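Local structure of L-asparagine oxygenase (Streptomyces coelicolor, 2OG5) at residues 198-202 / 203-207; 263-266 / 267-270; 271-274 / 275-278; 338-341 / 342-345. The protein catalyses the iron(II)- and 2-oxoglutarate-dependent 3-hydroxylation of L-asparagine, giving the (2S,3S)-3-hydroxyasparagine built into the calcium-dependent antibiotic. One frame throughout, in Å; residues are numbered along the deposited sequence.

Overall arrangement
All four contacts are local turns or caps in the connections of the jelly-roll dioxygenase, at differing distances from a metal site where sodium is bound by His179, Glu181 and His311. Interaction 2 comes nearest to it: the side chain of Asp265 is about 8 Å from the sodium and about 3 Å from that of His179. Interaction 1 borders the 2-oxoglutarate site, with the side chain of Ala205 about 4 Å from that of Arg325. Interaction 3 follows interaction 2 directly in sequence, their centres 12 Å apart, and leads into helix 274-290, remote from the site. Interaction 4 lies across the chain's centre from interaction 1, 37 Å away between centres, with Met342 about 11 Å between side chains from Asn182, which binds L-asparagine.

Interaction 1. Residues 198-202 / 203-207; sequences RADPT and GRAGL
OD2 of Asp200 is gripped by two backbone amides: it accepts from Ala205 N at 2.8 Å, a fairly straight bond (164°) arriving on the anti side and somewhat out of the carboxylate plane, and a weaker, bent bond reaches it from Arg204 N at 3.1 Å. The other oxygen, OD1, serves Thr202: the Thr202 hydroxyl OG1 donates to its syn lone pair at 2.8 Å, while Thr202 N meets Asp200 OD1 from above the carboxylate plane at 3.0 Å. Thr202 OG1 can do this because chi1 of 74° sets it between the backbone N and the carbonyl carbon, which brings it to Asp200 OD1. With both oxygens engaged, the carboxylate is held against rotation. The methyl of Ala205 lies against the same carboxylate, its CB 3.3 Å from Asp200 OD2. Gly203, at positive phi, closes the backbone turn with a weak bond from its N to Asp200 O. The side chain of Arg204 leads away to a salt bridge with Glu315. Asp200 to Gly203 form a type I beta turn with an Asx turn at its start, in the loop joining strands 191-196 and 207-211.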
loop_
_atom_site.group_PDB
_atom_site.type_symbol
_atom_site.label_atom_id
_atom_site.label_comp_id
_atom_site.label_asym_id
_atom_site.label_seq_id
_atom_site.Cartn_x
_atom_site.Cartn_y
_atom_site.Cartn_z
ATOM N N ARG A 198 13.876 7.003 3.096
ATOM C CA ARG A 198 15.051 6.714 3.909
ATOM C C ARG A 198 14.912 5.270 4.379
ATOM O O ARG A 198 13.872 4.890 4.911
ATOM C CB ARG A 198 15.098 7.688 5.087
ATOM C CG ARG A 198 16.313 7.581 5.963
ATOM C CD ARG A 198 16.388 8.733 6.952
ATOM N NE ARG A 198 16.843 9.978 6.325
ATOM C CZ ARG A 198 16.274 11.175 6.471
ATOM N NH1 ARG A 198 15.195 11.348 7.224
ATOM N NH2 ARG A 198 16.810 12.220 5.861
ATOM N N ALA A 199 15.936 4.456 4.144
ATOM C CA ALA A 199 15.923 3.071 4.576
ATOM C C ALA A 199 16.036 2.974 6.095
ATOM O O ALA A 199 16.530 3.882 6.747
ATOM C CB ALA A 199 17.050 2.297 3.910
ATOM N N ASP A 200 15.565 1.863 6.652
ATOM C CA ASP A 200 15.843 1.539 8.055
ATOM C C ASP A 200 17.342 1.347 8.218
ATOM O O ASP A 200 17.879 0.374 7.704
ATOM C CB ASP A 200 15.144 0.247 8.471
ATOM C CG ASP A 200 15.639 -0.301 9.804
ATOM O OD1 ASP A 200 16.015 0.475 10.708
ATOM O OD2 ASP A 200 15.667 -1.542 9.939
ATOM N N PRO A 201 18.018 2.248 8.948
ATOM C CA PRO A 201 19.466 2.110 9.062
ATOM C C PRO A 201 19.908 0.912 9.901
ATOM O O PRO A 201 21.082 0.527 9.821
ATOM C CB PRO A 201 19.874 3.411 9.752
ATOM C CG PRO A 201 18.714 3.781 10.575
ATOM C CD PRO A 201 17.527 3.402 9.725
ATOM N N THR A 202 19.006 0.351 10.705
ATOM C CA THR A 202 19.379 -0.699 11.650
ATOM C C THR A 202 19.481 -2.073 10.998
ATOM O O THR A 202 20.067 -2.985 11.589
ATOM C CB THR A 202 18.409 -0.800 12.833
ATOM O OG1 THR A 202 17.188 -1.394 12.387
ATOM C CG2 THR A 202 18.139 0.570 13.488
ATOM N N GLY A 203 18.902 -2.227 9.808
ATOM C CA GLY A 203 18.972 -3.478 9.059
ATOM C C GLY A 203 17.942 -4.549 9.412
ATOM O O GLY A 203 17.959 -5.639 8.826
ATOM N N ARG A 204 17.055 -4.274 10.366
ATOM C CA ARG A 204 16.098 -5.287 10.822
ATOM C C ARG A 204 14.701 -5.184 10.208
ATOM O O ARG A 204 13.980 -6.179 10.195
ATOM C CB ARG A 204 15.979 -5.275 12.349
ATOM C CG ARG A 204 17.231 -5.773 13.095
ATOM C CD ARG A 204 16.967 -5.958 14.591
ATOM N NE ARG A 204 15.925 -6.956 14.840
ATOM C CZ ARG A 204 15.137 -7.006 15.910
ATOM N NH1 ARG A 204 15.221 -6.103 16.885
ATOM N NH2 ARG A 204 14.228 -7.961 15.997
ATOM N N ALA A 205 14.306 -3.999 9.737
ATOM C CA ALA A 205 12.977 -3.807 9.152
ATOM C C ALA A 205 12.940 -4.276 7.703
ATOM O O ALA A 205 13.806 -3.919 6.902
ATOM C CB ALA A 205 12.562 -2.340 9.229
ATOM N N GLY A 206 11.925 -5.058 7.366
ATOM C CA GLY A 206 11.638 -5.396 5.981
ATOM C C GLY A 206 10.139 -5.495 5.754
ATOM O O GLY A 206 9.394 -5.963 6.613
ATOM N N LEU A 207 9.712 -5.037 4.584
ATOM C CA LEU A 207 8.348 -5.238 4.123
ATOM C C LEU A 207 8.192 -6.703 3.763
ATOM O O LEU A 207 9.047 -7.268 3.086
ATOM C CB LEU A 207 8.093 -4.397 2.875
ATOM C CG LEU A 207 6.760 -4.587 2.133
ATOM C CD1 LEU A 207 5.593 -4.116 2.965
ATOM C CD2 LEU A 207 6.828 -3.855 0.794
#

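Interaction 2. Residues 263-266 / 267-270; sequences RVDL and AATE
Asp265 and Thr269 join through two strong bonds. Thr269 N donates to Asp265 O at 2.7 Å, in the carbonyl plane, and Asp265 N returns a bond to Thr269 OG1 at 2.9 Å. Between them the Asp265 side chain forms an Asx turn: its OD1 takes Ala267 N, two residues on, at 2.9 Å and nearly along the C-O axis, and also Ala268 N at 3.2 Å, which comes from well above the carboxylate plane (69°). Ala268 N has a further weak bond to Asp265 O. The aspartate CG stands opposite the backbone N (chi1 -177°), which carries OD1 toward the amides of Ala267 and Ala268. One residue thus gathers three successive amides, 267 to 269, and bends the chain between strands 260-262 and 270-271.

The Thr269 hydroxyl also bonds to Thr234 OG1, tying the turn to a neighbouring part of the chain. Around this polar centre methyl groups pack on the polar groups. Val264 and Thr269 cross at about a right angle, with Val264 CG2 lying over the OG1 side of the threonine, while Ala268 CB rests against the carboxylate, 3.8 Å from Asp265 CG. Farther out, Leu266 reaches Gln284 and Phe287 of helix 274-290, and Asp265 touches His179, a ligand of the metal, consistent with a second-shell position. A water spans the mouth of the turn, donating to Leu266 O and to Thr269 O, each at 2.8 Å.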
loop_
_atom_site.group_PDB
_atom_site.type_symbol
_atom_site.label_atom_id
_atom_site.label_comp_id
_atom_site.label_asym_id
_atom_site.label_seq_id
_atom_site.Cartn_x
_atom_site.Cartn_y
_atom_site.Cartn_z
ATOM N N ARG A 263 -9.714 -11.300 1.363
ATOM C CA ARG A 263 -10.006 -10.210 2.273
ATOM C C ARG A 263 -9.769 -10.737 3.686
ATOM O O ARG A 263 -10.582 -11.507 4.215
ATOM C CB ARG A 263 -11.452 -9.763 2.071
ATOM C CG ARG A 263 -11.869 -8.572 2.886
ATOM C CD ARG A 263 -13.247 -8.102 2.467
ATOM N NE ARG A 263 -14.299 -8.824 3.153
ATOM C CZ ARG A 263 -15.010 -8.354 4.183
ATOM N NH1 ARG A 263 -14.781 -7.151 4.704
ATOM N NH2 ARG A 263 -15.960 -9.106 4.708
ATOM N N VAL A 264 -8.636 -10.368 4.280
ATOM C CA VAL A 264 -8.287 -10.865 5.604
ATOM C C VAL A 264 -7.328 -9.919 6.315
ATOM O O VAL A 264 -6.528 -9.235 5.681
ATOM C CB VAL A 264 -7.666 -12.292 5.523
ATOM C CG1 VAL A 264 -6.256 -12.259 4.936
ATOM C CG2 VAL A 264 -7.680 -12.992 6.896
ATOM N N ASP A 265 -7.441 -9.881 7.639
ATOM C CA ASP A 265 -6.475 -9.179 8.482
ATOM C C ASP A 265 -6.202 -10.111 9.642
ATOM O O ASP A 265 -7.104 -10.374 10.428
ATOM C CB ASP A 265 -7.065 -7.848 8.951
ATOM C CG ASP A 265 -6.099 -7.028 9.778
ATOM O OD1 ASP A 265 -5.334 -7.613 10.560
ATOM O OD2 ASP A 265 -6.119 -5.787 9.645
ATOM N N LEU A 266 -4.990 -10.657 9.727
ATOM C CA LEU A 266 -4.720 -11.686 10.740
ATOM C C LEU A 266 -4.757 -11.130 12.166
ATOM O O LEU A 266 -4.859 -11.903 13.118
ATOM C CB LEU A 266 -3.428 -12.452 10.438
ATOM C CG LEU A 266 -3.577 -13.434 9.264
ATOM C CD1 LEU A 266 -2.231 -13.965 8.849
ATOM C CD2 LEU A 266 -4.502 -14.586 9.611
ATOM N N ALA A 267 -4.732 -9.807 12.312
ATOM C CA ALA A 267 -4.893 -9.158 13.615
ATOM C C ALA A 267 -6.352 -8.887 13.962
ATOM O O ALA A 267 -6.744 -9.036 15.119
ATOM C CB ALA A 267 -4.101 -7.857 13.670
ATOM N N ALA A 268 -7.156 -8.506 12.970
ATOM C CA ALA A 268 -8.522 -8.039 13.202
ATOM C C ALA A 268 -9.586 -9.097 12.873
ATOM O O ALA A 268 -10.622 -9.160 13.542
ATOM C CB ALA A 268 -8.777 -6.771 12.412
ATOM N N THR A 269 -9.338 -9.932 11.867
ATOM C CA THR A 269 -10.340 -10.915 11.434
ATOM C C THR A 269 -10.548 -11.986 12.510
ATOM O O THR A 269 -9.596 -12.624 12.958
ATOM C CB THR A 269 -9.956 -11.585 10.099
ATOM O OG1 THR A 269 -9.819 -10.584 9.080
ATOM C CG2 THR A 269 -11.024 -12.605 9.671
ATOM N N GLU A 270 -11.801 -12.163 12.918
ATOM C CA GLU A 270 -12.173 -13.111 13.964
ATOM C C GLU A 270 -12.908 -14.295 13.340
ATOM O O GLU A 270 -13.880 -14.097 12.609
ATOM C CB GLU A 270 -13.110 -12.435 14.965
ATOM C CG GLU A 270 -12.458 -11.356 15.824
ATOM C CD GLU A 270 -11.518 -11.909 16.882
ATOM O OE1 GLU A 270 -11.679 -13.084 17.284
ATOM O OE2 GLU A 270 -10.616 -11.161 17.322
HETATM O O HOH W 1 -7.007 -13.681 12.876
#

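Interaction 3. Residues 271-274 / 275-278; sequences PVTE and RAAE
Helix 274-290 is started by an N-cap in which Thr273 meets Ala276. The hydroxyl OG1 of Thr273 accepts from Ala276 N at 3.2 Å (N-H...O 152°), supplying a partner for an amide of the first helical turn. A chi1 of 64° swings OG1 to the side of Ala276 N, and Ala276 CB is 3.2 Å from Thr273 OG1. The same hydroxyl is bonded to Glu231, which also makes a salt bridge with NE of Arg275, so one carboxylate serves both the cap and the residue two places on. Arg275 CG passes 3.5 Å from Thr273 OG1 before the extended side chain runs out to that glutamate.

From the cap residue onward the bonding becomes that of an alpha helix. Ala277 N donates to Thr273 O at 3.1 Å and Glu278 N to Glu274 O at 3.0 Å, both four residues back.

Before the cap, the chain leaves strand 270-271 and doubles back so that the ring of Pro271 covers the first turn. Its CB lies 3.7 Å from Ala276 CB, and its CG is 3.8 Å from Ala277 CB; the two alanine methyls thus form a small apolar patch with the proline. On the outer side Glu274 bends at chi2, and its OE2 makes a salt bridge with Arg281 farther along the helix; the carboxylate of Glu278 lies near that of Glu274 without touching it, and the Arg281 bridge probably offsets these like charges.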
loop_
_atom_site.group_PDB
_atom_site.type_symbol
_atom_site.label_atom_id
_atom_site.label_comp_id
_atom_site.label_asym_id
_atom_site.label_seq_id
_atom_site.Cartn_x
_atom_site.Cartn_y
_atom_site.Cartn_z
ATOM N N PRO A 271 -12.454 -15.526 13.634
ATOM C CA PRO A 271 -13.171 -16.703 13.155
ATOM C C PRO A 271 -14.442 -16.918 13.968
ATOM O O PRO A 271 -14.419 -16.737 15.188
ATOM C CB PRO A 271 -12.179 -17.840 13.409
ATOM C CG PRO A 271 -11.380 -17.383 14.567
ATOM C CD PRO A 271 -11.265 -15.892 14.428
ATOM N N VAL A 272 -15.520 -17.312 13.298
ATOM C CA VAL A 272 -16.828 -17.533 13.934
ATOM C C VAL A 272 -17.060 -19.016 14.245
ATOM O O VAL A 272 -17.965 -19.356 15.010
ATOM C CB VAL A 272 -17.971 -16.982 13.036
ATOM C CG1 VAL A 272 -19.342 -17.470 13.496
ATOM C CG2 VAL A 272 -17.922 -15.465 13.011
ATOM N N THR A 273 -16.241 -19.890 13.658
ATOM C CA THR A 273 -16.307 -21.338 13.897
ATOM C C THR A 273 -14.908 -21.892 14.163
ATOM O O THR A 273 -13.911 -21.214 13.905
ATOM C CB THR A 273 -16.881 -22.069 12.676
ATOM O OG1 THR A 273 -15.993 -21.907 11.559
ATOM C CG2 THR A 273 -18.249 -21.518 12.314
ATOM N N GLU A 274 -14.827 -23.125 14.659
ATOM C CA GLU A 274 -13.529 -23.749 14.919
ATOM C C GLU A 274 -12.765 -24.044 13.628
ATOM O O GLU A 274 -11.549 -23.868 13.586
ATOM C CB GLU A 274 -13.667 -25.032 15.754
ATOM C CG GLU A 274 -12.326 -25.727 16.071
ATOM C CD GLU A 274 -11.266 -24.777 16.630
ATOM O OE1 GLU A 274 -11.579 -24.018 17.575
ATOM O OE2 GLU A 274 -10.117 -24.784 16.127
ATOM N N ARG A 275 -13.462 -24.498 12.587
ATOM C CA ARG A 275 -12.798 -24.779 11.317
ATOM C C ARG A 275 -12.217 -23.486 10.729
ATOM O O ARG A 275 -11.135 -23.505 10.145
ATOM C CB ARG A 275 -13.729 -25.488 10.321
ATOM C CG ARG A 275 -14.858 -24.657 9.721
ATOM C CD ARG A 275 -15.373 -25.337 8.460
ATOM N NE ARG A 275 -16.519 -24.661 7.862
ATOM C CZ ARG A 275 -17.046 -24.988 6.682
ATOM N NH1 ARG A 275 -16.542 -25.984 5.960
ATOM N NH2 ARG A 275 -18.092 -24.324 6.222
ATOM N N ALA A 276 -12.927 -22.374 10.917
ATOM C CA ALA A 276 -12.442 -21.056 10.492
ATOM C C ALA A 276 -11.161 -20.680 11.235
ATOM O O ALA A 276 -10.211 -20.181 10.629
ATOM C CB ALA A 276 -13.506 -19.998 10.715
ATOM N N ALA A 277 -11.135 -20.917 12.544
ATOM C CA ALA A 277 -9.940 -20.662 13.346
ATOM C C ALA A 277 -8.746 -21.482 12.855
ATOM O O ALA A 277 -7.647 -20.945 12.708
ATOM C CB ALA A 277 -10.215 -20.945 14.820
ATOM N N GLU A 278 -8.960 -22.773 12.601
ATOM C CA GLU A 278 -7.905 -23.636 12.063
ATOM C C GLU A 278 -7.431 -23.138 10.698
ATOM O O GLU A 278 -6.234 -23.154 10.416
ATOM C CB GLU A 278 -8.377 -25.092 11.944
ATOM C CG GLU A 278 -7.283 -26.074 11.511
ATOM C CD GLU A 278 -7.753 -27.511 11.494
ATOM O OE1 GLU A 278 -7.881 -28.110 12.585
ATOM O OE2 GLU A 278 -7.989 -28.047 10.386
#

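Interaction 4. Residues 338-341 / 342-345; sequences RSRA and MRPA
Met342 donates its N to Ser339 O at 2.8 Å, and its CB rests 3.5 Å from that same oxygen. The thioether then runs away from the turn, extended, to pack against His185, His187 and Ala353. Arg343 follows with N donating to Arg340 O at 3.0 Å. Its side chain folds back along the turn: bent at chi3 (-65°), it delivers NE to Ser339 OG at 2.9 Å, with the serine oxygen close to the guanidinium plane. Ser339 OG is also hydrogen-bonded to Leu336 O. One face of the Arg343 guanidinium lies over the backbone of Arg340, NH2 standing 3.4 Å from Arg340 CA, and NH1 binds Asp346 and the carbonyl of Gly347. The Arg340 guanidinium is turned 55° against that of Arg343; NE has a long, weak ion pair to the same Asp346, which would probably ease the closeness of the two cations. Ala345 sits over a face of the Arg340 guanidinium, and a water accepts from Ala345 N and Arg340 NH2. The two successive i to i+3 backbone bonds are those of a 3-10 turn, here in the link between strands 326-333 and 349-350.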
loop_
_atom_site.group_PDB
_atom_site.type_symbol
_atom_site.label_atom_id
_atom_site.label_comp_id
_atom_site.label_asym_id
_atom_site.label_seq_id
_atom_site.Cartn_x
_atom_site.Cartn_y
_atom_site.Cartn_z
ATOM N N ARG A 338 -16.758 3.850 -8.578
ATOM C CA ARG A 338 -17.554 2.951 -7.751
ATOM C C ARG A 338 -17.825 3.476 -6.340
ATOM O O ARG A 338 -18.796 3.057 -5.724
ATOM C CB ARG A 338 -16.876 1.583 -7.648
ATOM C CG ARG A 338 -16.775 0.832 -8.947
ATOM C CD ARG A 338 -16.198 -0.548 -8.740
ATOM N NE ARG A 338 -17.009 -1.294 -7.788
ATOM C CZ ARG A 338 -16.566 -1.841 -6.654
ATOM N NH1 ARG A 338 -15.283 -1.792 -6.308
ATOM N NH2 ARG A 338 -17.432 -2.473 -5.863
ATOM N N SER A 339 -16.967 4.366 -5.846
ATOM C CA SER A 339 -17.071 4.910 -4.496
ATOM C C SER A 339 -17.665 6.315 -4.458
ATOM O O SER A 339 -17.596 6.987 -3.426
ATOM C CB SER A 339 -15.690 4.917 -3.827
ATOM O OG SER A 339 -14.739 5.647 -4.587
ATOM N N ARG A 340 -18.283 6.756 -5.547
ATOM C CA ARG A 340 -18.814 8.128 -5.620
ATOM C C ARG A 340 -19.738 8.489 -4.446
ATOM O O ARG A 340 -19.692 9.608 -3.961
ATOM C CB ARG A 340 -19.535 8.356 -6.956
ATOM C CG ARG A 340 -20.141 9.755 -7.142
ATOM C CD ARG A 340 -19.119 10.855 -7.131
ATOM N NE ARG A 340 -19.745 12.176 -7.256
ATOM C CZ ARG A 340 -20.266 12.877 -6.254
ATOM N NH1 ARG A 340 -20.242 12.423 -5.013
ATOM N NH2 ARG A 340 -20.813 14.060 -6.498
ATOM N N ALA A 341 -20.558 7.544 -4.002
ATOM C CA ALA A 341 -21.472 7.775 -2.880
ATOM C C ALA A 341 -20.747 8.126 -1.580
ATOM O O ALA A 341 -21.343 8.725 -0.678
ATOM C CB ALA A 341 -22.372 6.554 -2.678
ATOM N N MET A 342 -19.476 7.740 -1.483
ATOM C CA MET A 342 -18.646 8.040 -0.312
ATOM C C MET A 342 -17.696 9.238 -0.490
ATOM O O MET A 342 -16.927 9.547 0.425
ATOM C CB MET A 342 -17.813 6.806 0.057
ATOM C CG MET A 342 -18.650 5.633 0.498
ATOM S SD MET A 342 -17.587 4.356 1.152
ATOM C CE MET A 342 -18.765 3.110 1.591
ATOM N N ARG A 343 -17.741 9.903 -1.652
ATOM C CA ARG A 343 -16.780 10.955 -2.003
ATOM C C ARG A 343 -17.467 12.281 -2.295
ATOM O O ARG A 343 -17.751 12.599 -3.446
ATOM C CB ARG A 343 -15.959 10.520 -3.231
ATOM C CG ARG A 343 -15.061 9.315 -2.958
ATOM C CD ARG A 343 -14.132 8.943 -4.121
ATOM N NE ARG A 343 -14.875 8.496 -5.299
ATOM C CZ ARG A 343 -15.258 9.275 -6.306
ATOM N NH1 ARG A 343 -14.935 10.560 -6.349
ATOM N NH2 ARG A 343 -15.960 8.746 -7.298
ATOM N N PRO A 344 -17.731 13.080 -1.255
ATOM C CA PRO A 344 -18.386 14.361 -1.467
ATOM C C PRO A 344 -17.692 15.207 -2.538
ATOM O O PRO A 344 -16.466 15.201 -2.639
ATOM C CB PRO A 344 -18.311 15.030 -0.091
ATOM C CG PRO A 344 -18.284 13.904 0.835
ATOM C CD PRO A 344 -17.459 12.846 0.171
ATOM N N ALA A 345 -18.492 15.875 -3.358
ATOM C CA ALA A 345 -17.998 16.728 -4.434
ATOM C C ALA A 345 -17.124 15.987 -5.449
ATOM O O ALA A 345 -16.310 16.610 -6.121
ATOM C CB ALA A 345 -17.218 17.897 -3.842
HETATM O O HOH W 2 -21.335 15.497 -3.625
#